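Local coordinates for protein glycerate dehydrogenase (Bacillus sp. 5mfcol3.1, PDB 6P2I) that reduces acyclic imino acids with NADPH, intercepting the imines that a partner oxidase makes, and belongs by sequence to the D-2-hydroxyacid dehydrogenase family, at residues Tyr97-Val102 / Ile150-Gln155; Gly146-Gly151 / Ile196-Pro201; Asp46-Glu51 / Ser64-Leu69. One frame throughout, in Å; residues are numbered along the deposited sequence. Where two conformers were deposited one is given.

Contact 1 of 3, residues Tyr97-Val102 / Ile150-Gln155; sequences YSKQAV and IGQIGQ. With NAP (NADP nicotinamide-adenine-dinucleotide phosphate), chain C; DAR (D-arginine), chain D; EDO (1,2-ethanediol), chain I.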
loop_
_atom_site.group_PDB
_atom_site.type_symbol
_atom_site.label_atom_id
_atom_site.label_comp_id
_atom_site.label_asym_id
_atom_site.label_seq_id
_atom_site.Cartn_x
_atom_site.Cartn_y
_atom_site.Cartn_z
ATOM N N TYR A 97 -20.067 6.638 -3.571
ATOM C CA TYR A 97 -19.193 6.820 -4.725
ATOM C C TYR A 97 -17.734 6.507 -4.416
ATOM O O TYR A 97 -17.017 6.018 -5.293
ATOM C CB TYR A 97 -19.312 8.264 -5.258
ATOM C CG TYR A 97 -18.754 9.315 -4.317
ATOM C CD1 TYR A 97 -19.511 9.804 -3.246
ATOM C CD2 TYR A 97 -17.481 9.836 -4.503
ATOM C CE1 TYR A 97 -18.985 10.755 -2.376
ATOM C CE2 TYR A 97 -16.953 10.778 -3.634
ATOM C CZ TYR A 97 -17.707 11.230 -2.578
ATOM O OH TYR A 97 -17.174 12.173 -1.724
ATOM N N SER A 98 -17.265 6.794 -3.202
ATOM C CA SER A 98 -15.830 6.724 -2.949
ATOM C C SER A 98 -15.395 5.493 -2.161
ATOM O O SER A 98 -14.205 5.367 -1.873
ATOM C CB SER A 98 -15.348 7.973 -2.196
ATOM O OG SER A 98 -15.699 7.893 -0.825
ATOM N N LYS A 99 -16.310 4.597 -1.798
ATOM C CA LYS A 99 -15.959 3.608 -0.776
ATOM C C LYS A 99 -14.813 2.703 -1.218
ATOM O O LYS A 99 -13.964 2.338 -0.393
ATOM C CB LYS A 99 -17.181 2.793 -0.344
ATOM C CG LYS A 99 -17.816 1.843 -1.351
ATOM C CD LYS A 99 -19.062 1.196 -0.709
ATOM C CE LYS A 99 -19.746 0.216 -1.670
ATOM N NZ LYS A 99 -20.802 -0.610 -1.000
ATOM N N GLN A 100 -14.747 2.347 -2.506
ATOM C CA GLN A 100 -13.624 1.515 -2.954
ATOM C C GLN A 100 -12.326 2.315 -2.978
ATOM O O GLN A 100 -11.270 1.812 -2.564
ATOM C CB GLN A 100 -13.911 0.917 -4.334
ATOM C CG GLN A 100 -12.803 -0.017 -4.834
ATOM C CD GLN A 100 -12.764 -1.319 -4.063
ATOM O OE1 GLN A 100 -13.792 -1.793 -3.562
ATOM N NE2 GLN A 100 -11.574 -1.918 -3.966
ATOM N N ALA A 101 -12.384 3.555 -3.471
ATOM C CA ALA A 101 -11.206 4.421 -3.477
ATOM C C ALA A 101 -10.662 4.624 -2.066
ATOM O O ALA A 101 -9.452 4.515 -1.833
ATOM C CB ALA A 101 -11.553 5.771 -4.116
ATOM N N VAL A 102 -11.544 4.898 -1.099
ATOM C CA VAL A 102 -11.065 5.177 0.251
ATOM C C VAL A 102 -10.536 3.904 0.897
ATOM O O VAL A 102 -9.499 3.920 1.570
ATOM C CB VAL A 102 -12.169 5.828 1.106
ATOM C CG1 VAL A 102 -11.684 6.040 2.543
ATOM C CG2 VAL A 102 -12.572 7.168 0.484
ATOM N N ILE A 150 -18.252 0.715 10.717
ATOM C CA ILE A 150 -18.283 -0.464 9.861
ATOM C C ILE A 150 -19.497 -0.355 8.947
ATOM O O ILE A 150 -20.296 -1.294 8.823
ATOM C CB ILE A 150 -18.280 -1.765 10.694
ATOM C CG1 ILE A 150 -19.287 -1.685 11.846
ATOM C CG2 ILE A 150 -16.893 -2.029 11.260
ATOM C CD1 ILE A 150 -19.273 -2.928 12.736
ATOM N N GLY A 151 -19.629 0.797 8.301
ATOM C CA GLY A 151 -20.654 1.066 7.313
ATOM C C GLY A 151 -20.145 0.799 5.913
ATOM O O GLY A 151 -19.457 -0.200 5.668
ATOM N N GLN A 152 -20.466 1.711 4.988
ATOM C CA GLN A 152 -20.091 1.528 3.587
ATOM C C GLN A 152 -18.585 1.341 3.438
ATOM O O GLN A 152 -18.126 0.379 2.807
ATOM C CB GLN A 152 -20.556 2.717 2.747
ATOM C CG GLN A 152 -22.068 2.900 2.689
ATOM C CD GLN A 152 -22.791 1.720 2.046
ATOM O OE1 GLN A 152 -22.235 1.007 1.203
ATOM N NE2 GLN A 152 -24.042 1.520 2.433
ATOM N N ILE A 153 -17.796 2.250 4.012
ATOM C CA ILE A 153 -16.352 2.178 3.807
ATOM C C ILE A 153 -15.723 1.143 4.729
ATOM O O ILE A 153 -14.893 0.333 4.290
ATOM C CB ILE A 153 -15.709 3.574 3.967
ATOM C CG1 ILE A 153 -16.362 4.545 2.994
ATOM C CG2 ILE A 153 -14.197 3.495 3.666
ATOM C CD1 ILE A 153 -15.863 6.012 3.082
ATOM N N GLY A 154 -16.120 1.124 6.007
ATOM C CA GLY A 154 -15.571 0.134 6.925
ATOM C C GLY A 154 -15.760 -1.286 6.425
ATOM O O GLY A 154 -14.846 -2.111 6.510
ATOM N N GLN A 155 -16.934 -1.584 5.867
ATOM C CA GLN A 155 -17.167 -2.937 5.356
ATOM C C GLN A 155 -16.329 -3.230 4.121
ATOM O O GLN A 155 -15.949 -4.384 3.891
ATOM C CB GLN A 155 -18.646 -3.137 5.046
ATOM C CG GLN A 155 -19.481 -3.330 6.294
ATOM C CD GLN A 155 -20.952 -3.466 5.979
ATOM O OE1 GLN A 155 -21.333 -4.225 5.093
ATOM N NE2 GLN A 155 -21.790 -2.733 6.706
HETATM P PA NAP C . -21.641 5.037 6.875
HETATM O O1A NAP C . -22.713 5.974 7.391
HETATM O O2A NAP C . -21.996 3.989 5.863
HETATM O O5B NAP C . -21.005 4.291 8.137
HETATM C C5B NAP C . -20.737 4.986 9.351
HETATM C C4B NAP C . -20.353 3.942 10.394
HETATM O O4B NAP C . -19.989 4.641 11.586
HETATM C C3B NAP C . -21.525 3.029 10.762
HETATM O O3B NAP C . -21.011 1.745 11.169
HETATM C C2B NAP C . -22.122 3.698 11.976
HETATM O O2B NAP C . -22.822 2.797 12.821
HETATM C C1B NAP C . -20.843 4.174 12.638
HETATM N N9A NAP C . -21.116 5.215 13.640
HETATM C C8A NAP C . -21.836 6.342 13.468
HETATM N N7A NAP C . -21.889 7.047 14.625
HETATM C C5A NAP C . -21.207 6.343 15.547
HETATM C C6A NAP C . -20.867 6.510 16.974
HETATM N N6A NAP C . -21.291 7.599 17.659
HETATM N N1A NAP C . -20.125 5.546 17.555
HETATM C C2A NAP C . -19.694 4.454 16.884
HETATM N N3A NAP C . -19.958 4.226 15.584
HETATM C C4A NAP C . -20.702 5.134 14.891
HETATM O O3 NAP C . -20.436 6.001 6.397
HETATM P PN NAP C . -19.312 5.690 5.290
HETATM O O1N NAP C . -19.905 5.780 3.907
HETATM O O2N NAP C . -18.565 4.429 5.664
HETATM O O5D NAP C . -18.368 6.975 5.488
HETATM C C5D NAP C . -17.736 7.216 6.750
HETATM C C4D NAP C . -16.985 8.541 6.725
HETATM O O4D NAP C . -15.913 8.453 5.791
HETATM C C3D NAP C . -17.798 9.721 6.215
HETATM O O3D NAP C . -18.639 10.294 7.228
HETATM C C2D NAP C . -16.713 10.673 5.732
HETATM O O2D NAP C . -16.411 11.617 6.767
HETATM C C1D NAP C . -15.509 9.772 5.446
HETATM N N1N NAP C . -15.135 9.845 4.028
HETATM C C2N NAP C . -13.882 10.198 3.693
HETATM C C3N NAP C . -13.494 10.297 2.359
HETATM C C7N NAP C . -12.091 10.723 2.004
HETATM O O7N NAP C . -11.854 11.106 0.868
HETATM N N7N NAP C . -11.134 10.737 2.943
HETATM C C4N NAP C . -14.434 10.020 1.362
HETATM C C5N NAP C . -15.733 9.665 1.732
HETATM C C6N NAP C . -16.052 9.578 3.082
HETATM P P2B NAP C . -24.376 2.409 12.611
HETATM O O1X NAP C . -25.125 3.729 12.559
HETATM O O2X NAP C . -24.429 1.675 11.298
HETATM O O3X NAP C . -24.671 1.524 13.792
HETATM N N DAR D . -15.072 14.408 2.643
HETATM C CA DAR D . -15.220 13.294 1.706
HETATM C CB DAR D . -14.544 13.595 0.359
HETATM C CG DAR D . -15.156 14.789 -0.381
HETATM C CD DAR D . -14.765 14.802 -1.855
HETATM N NE DAR D . -15.399 15.837 -2.672
HETATM C CZ DAR D . -16.167 15.512 -3.717
HETATM N NH1 DAR D . -16.750 14.310 -3.777
HETATM N NH2 DAR D . -16.369 16.377 -4.711
HETATM C C DAR D . -16.682 12.913 1.557
HETATM O O DAR D . -17.142 12.430 0.503
HETATM O OXT DAR D . -17.411 13.086 2.532
HETATM C C1 EDO I . -13.197 -4.762 -1.927
HETATM O O1 EDO I . -14.239 -4.255 -2.782
HETATM C C2 EDO I . -12.239 -5.627 -2.739
HETATM O O2 EDO I . -11.423 -4.806 -3.587
HETATM O O HOH W 1 -19.763 -1.616 1.593
#

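Contact 2 of 3, residues Gly146-Gly151 / Ile196-Pro201; sequences GLIGIG and ISLHIP. With NAP (NADP nicotinamide-adenine-dinucleotide phosphate), chain C.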
loop_
_atom_site.group_PDB
_atom_site.type_symbol
_atom_site.label_atom_id
_atom_site.label_comp_id
_atom_site.label_asym_id
_atom_site.label_seq_id
_atom_site.Cartn_x
_atom_site.Cartn_y
_atom_site.Cartn_z
ATOM N N GLY A 146 -8.723 -3.081 13.481
ATOM C CA GLY A 146 -9.909 -2.649 14.194
ATOM C C GLY A 146 -10.525 -1.462 13.484
ATOM O O GLY A 146 -9.855 -0.449 13.242
ATOM N N LEU A 147 -11.789 -1.592 13.116
ATOM C CA LEU A 147 -12.488 -0.600 12.305
ATOM C C LEU A 147 -13.466 0.143 13.203
ATOM O O LEU A 147 -14.429 -0.446 13.705
ATOM C CB LEU A 147 -13.192 -1.282 11.133
ATOM C CG LEU A 147 -12.283 -2.179 10.275
ATOM C CD1 LEU A 147 -13.079 -2.959 9.223
ATOM C CD2 LEU A 147 -11.199 -1.340 9.613
ATOM N N ILE A 148 -13.209 1.432 13.433
ATOM C CA ILE A 148 -14.118 2.277 14.199
ATOM C C ILE A 148 -15.100 2.854 13.182
ATOM O O ILE A 148 -14.797 3.831 12.488
ATOM C CB ILE A 148 -13.374 3.365 14.976
ATOM C CG1 ILE A 148 -12.379 2.743 15.957
ATOM C CG2 ILE A 148 -14.368 4.301 15.707
ATOM C CD1 ILE A 148 -11.450 3.754 16.614
ATOM N N GLY A 149 -16.270 2.223 13.073
ATOM C CA GLY A 149 -17.188 2.494 11.981
ATOM C C GLY A 149 -17.121 1.378 10.962
ATOM O O GLY A 149 -16.046 1.089 10.423
ATOM N N ILE A 150 -18.252 0.715 10.717
ATOM C CA ILE A 150 -18.283 -0.464 9.861
ATOM C C ILE A 150 -19.497 -0.355 8.947
ATOM O O ILE A 150 -20.296 -1.294 8.823
ATOM C CB ILE A 150 -18.280 -1.765 10.694
ATOM C CG1 ILE A 150 -19.287 -1.685 11.846
ATOM C CG2 ILE A 150 -16.893 -2.029 11.260
ATOM C CD1 ILE A 150 -19.273 -2.928 12.736
ATOM N N GLY A 151 -19.629 0.797 8.301
ATOM C CA GLY A 151 -20.654 1.066 7.313
ATOM C C GLY A 151 -20.145 0.799 5.913
ATOM O O GLY A 151 -19.457 -0.200 5.668
ATOM N N ILE A 196 -5.523 0.276 13.378
ATOM C CA ILE A 196 -6.799 0.902 13.694
ATOM C C ILE A 196 -7.129 1.846 12.557
ATOM O O ILE A 196 -6.275 2.637 12.145
ATOM C CB ILE A 196 -6.750 1.666 15.030
ATOM C CG1 ILE A 196 -6.447 0.714 16.181
ATOM C CG2 ILE A 196 -8.064 2.434 15.259
ATOM C CD1 ILE A 196 -5.874 1.381 17.420
ATOM N N SER A 197 -8.357 1.764 12.041
ATOM C CA SER A 197 -8.786 2.643 10.954
ATOM C C SER A 197 -10.157 3.228 11.265
ATOM O O SER A 197 -11.078 2.495 11.643
ATOM C CB SER A 197 -8.819 1.887 9.616
ATOM O OG SER A 197 -8.975 2.772 8.527
ATOM N N LEU A 198 -10.297 4.546 11.087
ATOM C CA LEU A 198 -11.543 5.248 11.382
ATOM C C LEU A 198 -12.417 5.335 10.134
ATOM O O LEU A 198 -11.936 5.703 9.057
ATOM C CB LEU A 198 -11.256 6.658 11.913
ATOM C CG LEU A 198 -10.766 6.729 13.363
ATOM C CD1 LEU A 198 -9.884 7.955 13.591
ATOM C CD2 LEU A 198 -11.950 6.741 14.322
ATOM N N HIS A 199 -13.706 5.014 10.290
ATOM C CA HIS A 199 -14.672 5.055 9.197
ATOM C C HIS A 199 -16.025 5.490 9.748
ATOM O O HIS A 199 -17.028 4.796 9.643
ATOM C CB HIS A 199 -14.726 3.701 8.497
ATOM C CG HIS A 199 -13.417 3.326 7.894
ATOM N ND1 HIS A 199 -12.902 3.976 6.791
ATOM C CD2 HIS A 199 -12.477 2.430 8.281
ATOM C CE1 HIS A 199 -11.717 3.468 6.503
ATOM N NE2 HIS A 199 -11.435 2.531 7.391
ATOM N N ILE A 200 -16.042 6.685 10.332
ATOM C CA ILE A 200 -17.171 7.163 11.119
ATOM C C ILE A 200 -17.429 8.626 10.776
ATOM O O ILE A 200 -16.478 9.380 10.521
ATOM C CB ILE A 200 -16.883 6.938 12.615
ATOM C CG1 ILE A 200 -18.102 7.182 13.487
ATOM C CG2 ILE A 200 -15.687 7.762 13.083
ATOM C CD1 ILE A 200 -17.818 6.936 14.948
ATOM N N PRO A 201 -18.684 9.052 10.708
ATOM C CA PRO A 201 -18.967 10.468 10.448
ATOM C C PRO A 201 -18.582 11.323 11.638
ATOM O O PRO A 201 -18.580 10.873 12.787
ATOM C CB PRO A 201 -20.478 10.489 10.219
ATOM C CG PRO A 201 -20.976 9.358 11.050
ATOM C CD PRO A 201 -19.929 8.278 10.879
HETATM P PA NAP C . -21.641 5.037 6.875
HETATM O O1A NAP C . -22.713 5.974 7.391
HETATM O O2A NAP C . -21.996 3.989 5.863
HETATM O O5B NAP C . -21.005 4.291 8.137
HETATM C C5B NAP C . -20.737 4.986 9.351
HETATM C C4B NAP C . -20.353 3.942 10.394
HETATM O O4B NAP C . -19.989 4.641 11.586
HETATM C C3B NAP C . -21.525 3.029 10.762
HETATM O O3B NAP C . -21.011 1.745 11.169
HETATM C C2B NAP C . -22.122 3.698 11.976
HETATM O O2B NAP C . -22.822 2.797 12.821
HETATM C C1B NAP C . -20.843 4.174 12.638
HETATM N N9A NAP C . -21.116 5.215 13.640
HETATM C C8A NAP C . -21.836 6.342 13.468
HETATM N N7A NAP C . -21.889 7.047 14.625
HETATM C C5A NAP C . -21.207 6.343 15.547
HETATM C C6A NAP C . -20.867 6.510 16.974
HETATM N N6A NAP C . -21.291 7.599 17.659
HETATM N N1A NAP C . -20.125 5.546 17.555
HETATM C C2A NAP C . -19.694 4.454 16.884
HETATM N N3A NAP C . -19.958 4.226 15.584
HETATM C C4A NAP C . -20.702 5.134 14.891
HETATM O O3 NAP C . -20.436 6.001 6.397
HETATM P PN NAP C . -19.312 5.690 5.290
HETATM O O1N NAP C . -19.905 5.780 3.907
HETATM O O2N NAP C . -18.565 4.429 5.664
HETATM O O5D NAP C . -18.368 6.975 5.488
HETATM C C5D NAP C . -17.736 7.216 6.750
HETATM C C4D NAP C . -16.985 8.541 6.725
HETATM O O4D NAP C . -15.913 8.453 5.791
HETATM C C3D NAP C . -17.798 9.721 6.215
HETATM O O3D NAP C . -18.639 10.294 7.228
HETATM C C2D NAP C . -16.713 10.673 5.732
HETATM O O2D NAP C . -16.411 11.617 6.767
HETATM C C1D NAP C . -15.509 9.772 5.446
HETATM N N1N NAP C . -15.135 9.845 4.028
HETATM C C2N NAP C . -13.882 10.198 3.693
HETATM C C3N NAP C . -13.494 10.297 2.359
HETATM C C7N NAP C . -12.091 10.723 2.004
HETATM O O7N NAP C . -11.854 11.106 0.868
HETATM N N7N NAP C . -11.134 10.737 2.943
HETATM C C4N NAP C . -14.434 10.020 1.362
HETATM C C5N NAP C . -15.733 9.665 1.732
HETATM C C6N NAP C . -16.052 9.578 3.082
HETATM P P2B NAP C . -24.376 2.409 12.611
HETATM O O1X NAP C . -25.125 3.729 12.559
HETATM O O2X NAP C . -24.429 1.675 11.298
HETATM O O3X NAP C . -24.671 1.524 13.792
HETATM O O HOH W 2 -17.851 2.891 7.730
#

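Contact 3 of 3, residues Asp46-Glu51 / Ser64-Leu69; sequences DIAIVE and SRLKYL. With DAR (D-arginine), chain D.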
loop_
_atom_site.group_PDB
_atom_site.type_symbol
_atom_site.label_atom_id
_atom_site.label_comp_id
_atom_site.label_asym_id
_atom_site.label_seq_id
_atom_site.Cartn_x
_atom_site.Cartn_y
_atom_site.Cartn_z
ATOM N N ASP A 46 -34.367 25.967 -6.348
ATOM C CA ASP A 46 -35.252 24.978 -5.755
ATOM C C ASP A 46 -34.492 23.761 -5.252
ATOM O O ASP A 46 -34.783 23.258 -4.161
ATOM C CB ASP A 46 -36.307 24.557 -6.774
ATOM C CG ASP A 46 -37.054 25.736 -7.338
ATOM O OD1 ASP A 46 -37.777 26.405 -6.563
ATOM O OD2 ASP A 46 -36.877 26.025 -8.543
ATOM N N ILE A 47 -33.507 23.295 -6.024
ATOM C CA ILE A 47 -32.552 22.279 -5.599
ATOM C C ILE A 47 -31.179 22.930 -5.554
ATOM O O ILE A 47 -30.819 23.687 -6.462
ATOM C CB ILE A 47 -32.541 21.071 -6.558
ATOM C CG1 ILE A 47 -33.933 20.439 -6.641
ATOM C CG2 ILE A 47 -31.472 20.061 -6.138
ATOM C CD1 ILE A 47 -34.030 19.338 -7.693
ATOM N N ALA A 48 -30.429 22.667 -4.485
ATOM C CA ALA A 48 -29.058 23.148 -4.373
ATOM C C ALA A 48 -28.120 21.962 -4.225
ATOM O O ALA A 48 -28.489 20.942 -3.644
ATOM C CB ALA A 48 -28.871 24.087 -3.180
ATOM N N ILE A 49 -26.906 22.121 -4.754
ATOM C CA ILE A 49 -25.819 21.149 -4.611
ATOM C C ILE A 49 -24.648 21.877 -3.968
ATOM O O ILE A 49 -24.315 22.996 -4.369
ATOM C CB ILE A 49 -25.395 20.556 -5.962
ATOM C CG1 ILE A 49 -26.602 19.990 -6.713
ATOM C CG2 ILE A 49 -24.304 19.465 -5.743
ATOM C CD1 ILE A 49 -26.405 19.930 -8.212
ATOM N N VAL A 50 -24.016 21.251 -2.980
ATOM C CA VAL A 50 -22.961 21.919 -2.232
ATOM C C VAL A 50 -21.778 20.970 -2.071
ATOM O O VAL A 50 -21.957 19.756 -1.909
ATOM C CB VAL A 50 -23.479 22.417 -0.866
ATOM C CG1 VAL A 50 -23.939 21.242 0.007
ATOM C CG2 VAL A 50 -22.425 23.250 -0.159
ATOM N N GLU A 51 -20.568 21.525 -2.145
ATOM C CA GLU A 51 -19.343 20.739 -1.967
ATOM C C GLU A 51 -18.456 21.237 -0.838
ATOM O O GLU A 51 -17.815 20.425 -0.151
ATOM C CB GLU A 51 -18.524 20.717 -3.267
ATOM C CG GLU A 51 -17.197 19.955 -3.104
ATOM C CD GLU A 51 -16.512 19.595 -4.401
ATOM O OE1 GLU A 51 -15.355 19.119 -4.333
ATOM O OE2 GLU A 51 -17.109 19.768 -5.479
ATOM N N SER A 64 -34.911 31.240 1.792
ATOM C CA SER A 64 -36.255 31.005 1.295
ATOM C C SER A 64 -36.171 30.181 0.017
ATOM O O SER A 64 -35.085 29.922 -0.509
ATOM C CB SER A 64 -37.002 32.331 1.050
ATOM O OG SER A 64 -36.362 33.089 0.038
ATOM N N ARG A 65 -37.345 29.737 -0.446
ATOM C CA ARG A 65 -37.546 29.009 -1.701
ATOM C C ARG A 65 -36.958 27.601 -1.703
ATOM O O ARG A 65 -37.643 26.651 -2.098
ATOM C CB ARG A 65 -36.980 29.801 -2.882
ATOM C CG ARG A 65 -37.119 29.076 -4.204
ATOM C CD ARG A 65 -36.679 29.937 -5.374
ATOM N NE ARG A 65 -36.696 29.197 -6.633
ATOM C CZ ARG A 65 -36.381 29.729 -7.810
ATOM N NH1 ARG A 65 -36.019 31.004 -7.884
ATOM N NH2 ARG A 65 -36.428 28.991 -8.913
ATOM N N LEU A 66 -35.705 27.460 -1.266
ATOM C CA LEU A 66 -34.995 26.181 -1.325
ATOM C C LEU A 66 -35.818 25.041 -0.731
ATOM O O LEU A 66 -36.348 25.155 0.374
ATOM C CB LEU A 66 -33.665 26.304 -0.572
ATOM C CG LEU A 66 -32.788 25.048 -0.542
ATOM C CD1 LEU A 66 -32.331 24.709 -1.950
ATOM C CD2 LEU A 66 -31.611 25.262 0.392
ATOM N N LYS A 67 -35.893 23.918 -1.456
ATOM C CA LYS A 67 -36.608 22.753 -0.958
ATOM C C LYS A 67 -35.742 21.515 -0.795
ATOM O O LYS A 67 -36.114 20.630 -0.016
ATOM C CB LYS A 67 -37.785 22.400 -1.881
ATOM C CG LYS A 67 -38.935 23.411 -1.852
ATOM C CD LYS A 67 -39.419 23.652 -0.433
ATOM C CE LYS A 67 -40.077 22.400 0.137
ATOM N NZ LYS A 67 -40.390 22.533 1.588
ATOM N N TYR A 68 -34.602 21.430 -1.481
ATOM C CA TYR A 68 -33.820 20.197 -1.531
ATOM C C TYR A 68 -32.348 20.547 -1.669
ATOM O O TYR A 68 -31.964 21.284 -2.588
ATOM C CB TYR A 68 -34.279 19.319 -2.692
ATOM C CG TYR A 68 -33.633 17.938 -2.769
ATOM C CD1 TYR A 68 -33.315 17.207 -1.622
ATOM C CD2 TYR A 68 -33.371 17.363 -4.000
ATOM C CE1 TYR A 68 -32.728 15.924 -1.726
ATOM C CE2 TYR A 68 -32.809 16.112 -4.110
ATOM C CZ TYR A 68 -32.491 15.397 -2.984
ATOM O OH TYR A 68 -31.928 14.146 -3.155
ATOM N N LEU A 69 -31.538 20.034 -0.745
ATOM C CA LEU A 69 -30.096 20.237 -0.739
ATOM C C LEU A 69 -29.413 18.893 -0.899
ATOM O O LEU A 69 -29.738 17.944 -0.178
ATOM C CB LEU A 69 -29.638 20.901 0.559
ATOM C CG LEU A 69 -28.135 21.110 0.730
ATOM C CD1 LEU A 69 -27.615 22.099 -0.297
ATOM C CD2 LEU A 69 -27.821 21.599 2.136
HETATM N N DAR D . -15.072 14.408 2.643
HETATM C CA DAR D . -15.220 13.294 1.706
HETATM C CB DAR D . -14.544 13.595 0.359
HETATM C CG DAR D . -15.156 14.789 -0.381
HETATM C CD DAR D . -14.765 14.802 -1.855
HETATM N NE DAR D . -15.399 15.837 -2.672
HETATM C CZ DAR D . -16.167 15.512 -3.717
HETATM N NH1 DAR D . -16.750 14.310 -3.777
HETATM N NH2 DAR D . -16.369 16.377 -4.711
HETATM C C DAR D . -16.682 12.913 1.557
HETATM O O DAR D . -17.142 12.430 0.503
HETATM O OXT DAR D . -17.411 13.086 2.532
HETATM O O HOH W 3 -38.757 25.628 -4.344
#

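Contact 1 of 3, residues Tyr97-Val102 / Ile150-Gln155
Lys99 reaches from the start of helix 99-114 to the first turn of helix 152-163 and ends on Gln152. Its CG sits between the backbone N and the carbonyl carbon (chi1 67°), and the chain is extended from there on. This carries Lys99 NZ to Gln152 OE1 at 3.1 Å. The ammonium comes almost straight on to the amide oxygen, with a C=O...N angle of 176°. Gln152 meets it with a chain folded at chi2. NZ has two further partners, Gln96 OE1 and a water that also donates to Gln152 O. A methionine in place of Lys99 would probably leave Gln152 OE1 without its charged donor and the amide freer to turn.

Nearer the backbone the contact is apolar. Lys99 CB rests on Ile153 CG1 at 3.9 Å. Val102 and Ile153 cross at about a right angle, with Val102 CG1 against Ile153 CG2 at 3.7 Å. The other branches of these two residues turn to the cofactor. Val102 CG2 touches C4N of the nicotinamide at 3.5 Å, and Ile153 CD1 lies against C6N. Ser98 OG is close to the same ring, 3.1 Å from C5N. NH1 of the bound D-arginine donates to Tyr97 OH, though the place of this hydroxyl is less sure.

The backbone of the second segment holds the pyrophosphate. Gln152 N donates to NAP O2A at 2.9 Å and Ile153 N to O2N at 2.8 Å, both nearly straight. A CB on Gly151, the N-cap residue, would clash with NAP O5B. Gly149, Gly151 and Gly154 fit the GxGxxG pattern, and amides at a helix start on a dinucleotide pyrophosphate are the mark of a Rossmann-type NADP site.

Contact 2 of 3, residues Gly146-Gly151 / Ile196-Pro201
Ile148 and Leu198 lie side by side on neighbouring parallel strands and point the same way. In one of the two conformers of Leu198, Ile148 CG2 touches Leu198 CD2 at 3.7 Å. With CG1 of Ile148 anti to the carbonyl carbon (chi1 -60°), its CD1 runs to Ile196 CG2 at 3.9 Å, and these two side chains cross at a slant. One face of the sheet thus carries Ile148, Ile196 and Leu198.

Leu147 and Ser197 occupy the opposite face. Leu147 CD2 packs on Ser197 CB and, more loosely, on the edge of the His199 ring, near its plane. His199 NE2 makes a short but weak, bent bond to Ser197 OG, which may bias the turn of the imidazole.

Three backbone bonds tie the strands: Ser197 N to Gly146 O, Ile148 N to Ser197 O, and His199 N to Ile148 O at 2.7 Å. Past the strands, Gly149 CA comes within 3.3 Å of His199 O. A CB on Gly149 would clash with that oxygen, and its backbone angles call for glycine by themselves. Gly149 O is buried with no partner in the model.

The turns after both strands meet the cofactor. Ile150 N donates to NAP O3B. Ile200 CD1 lies 3.4 Å from NAP C4A of the adenine. A water accepts from Gly151 N and lies 2.8 Å from His199 O and 2.7 Å from NAP O2N.

Leu147 and His199 pack against helix 152-163, while Ile148 and Ile196 face helix 186-192. In the sheet, strand 144-148 has strand 167-171 as its other neighbour, and strand 195-198 has strand 223-226.

Contact 3 of 3, residues Asp46-Glu51 / Ser64-Leu69
Strands 47-50 and 68-69 run parallel here, pairing Ile47 with Tyr68 and Ala48 with Leu69, and Ala48 N donates to Tyr68 O at 2.8 Å. Before the first bridge, Asp46 O takes Lys67 N at 3.0 Å and, weakly, Tyr68 N.

Asp46 and Arg65 form a two-pronged salt bridge just ahead of the strands. Arg65 is extended, with CG anti to the backbone N (chi1 178°), and presents its NE side. Arg65 NE meets Asp46 OD1 and Arg65 NH2 meets Asp46 OD2, each at 3.0 Å. Both oxygens lie near the guanidinium plane, but the nitrogens approach from above the carboxylate plane, and the two planes are 52° apart. OD2 has a second donor in Lys2 N. A water donates to OD1 and to Arg65 O.

The segments belong to a beta-alpha-beta unit, strand 47-50, helix 57-60 and strand 68-71, within a five-stranded parallel sheet. Ala48 and Leu69 lie on one face of it, and Leu66 adds its CD1 there. Ala48 CB sits against two methyls, Leu66 CD1 and Leu69 CD1, both at 3.7 Å. The side chains of Val50 and Leu69 cross at a slant, with Val50 CG1 3.8 Å from Leu69 CD1. Leu42 of helix 35-43 packs on Ala48 and Leu66.

On the other face Ile47 and Tyr68 point the same way, with Ile47 CG2 3.9 Å from Tyr68 CD2. The Tyr68 ring stacks with Tyr297 of helix 280-298, and its OH bonds to Ser92 OG.

Glu51 follows the strand. The extended chain of Glu51 brings its OE1 to NH2 of the bound D-arginine at 2.9 Å, while Thr10 and Tyr5 also bond its carboxylate.

Contacts 1 and 2 are joined through Ile150 and Gly151, which belong to both, and their centres are 10 Å apart. Strand 144-148 leads through these residues into helix 152-163. The two contacts also touch directly: Ile153 CG2 lies 3.4 Å from His199 ND1. Both line the NADP site, contact 2 mainly at the adenosine half, contact 1 mainly at the pyrophosphate and nicotinamide. Contact 3 lies in a separate parallel sheet from that of contact 2, with its centre about 26 Å from that of contact 1 and about 30 Å from that of contact 2. D-arginine bridges the gap to contact 1. Its guanidinium group lies between Glu51 of contact 3 and Tyr97 of contact 1.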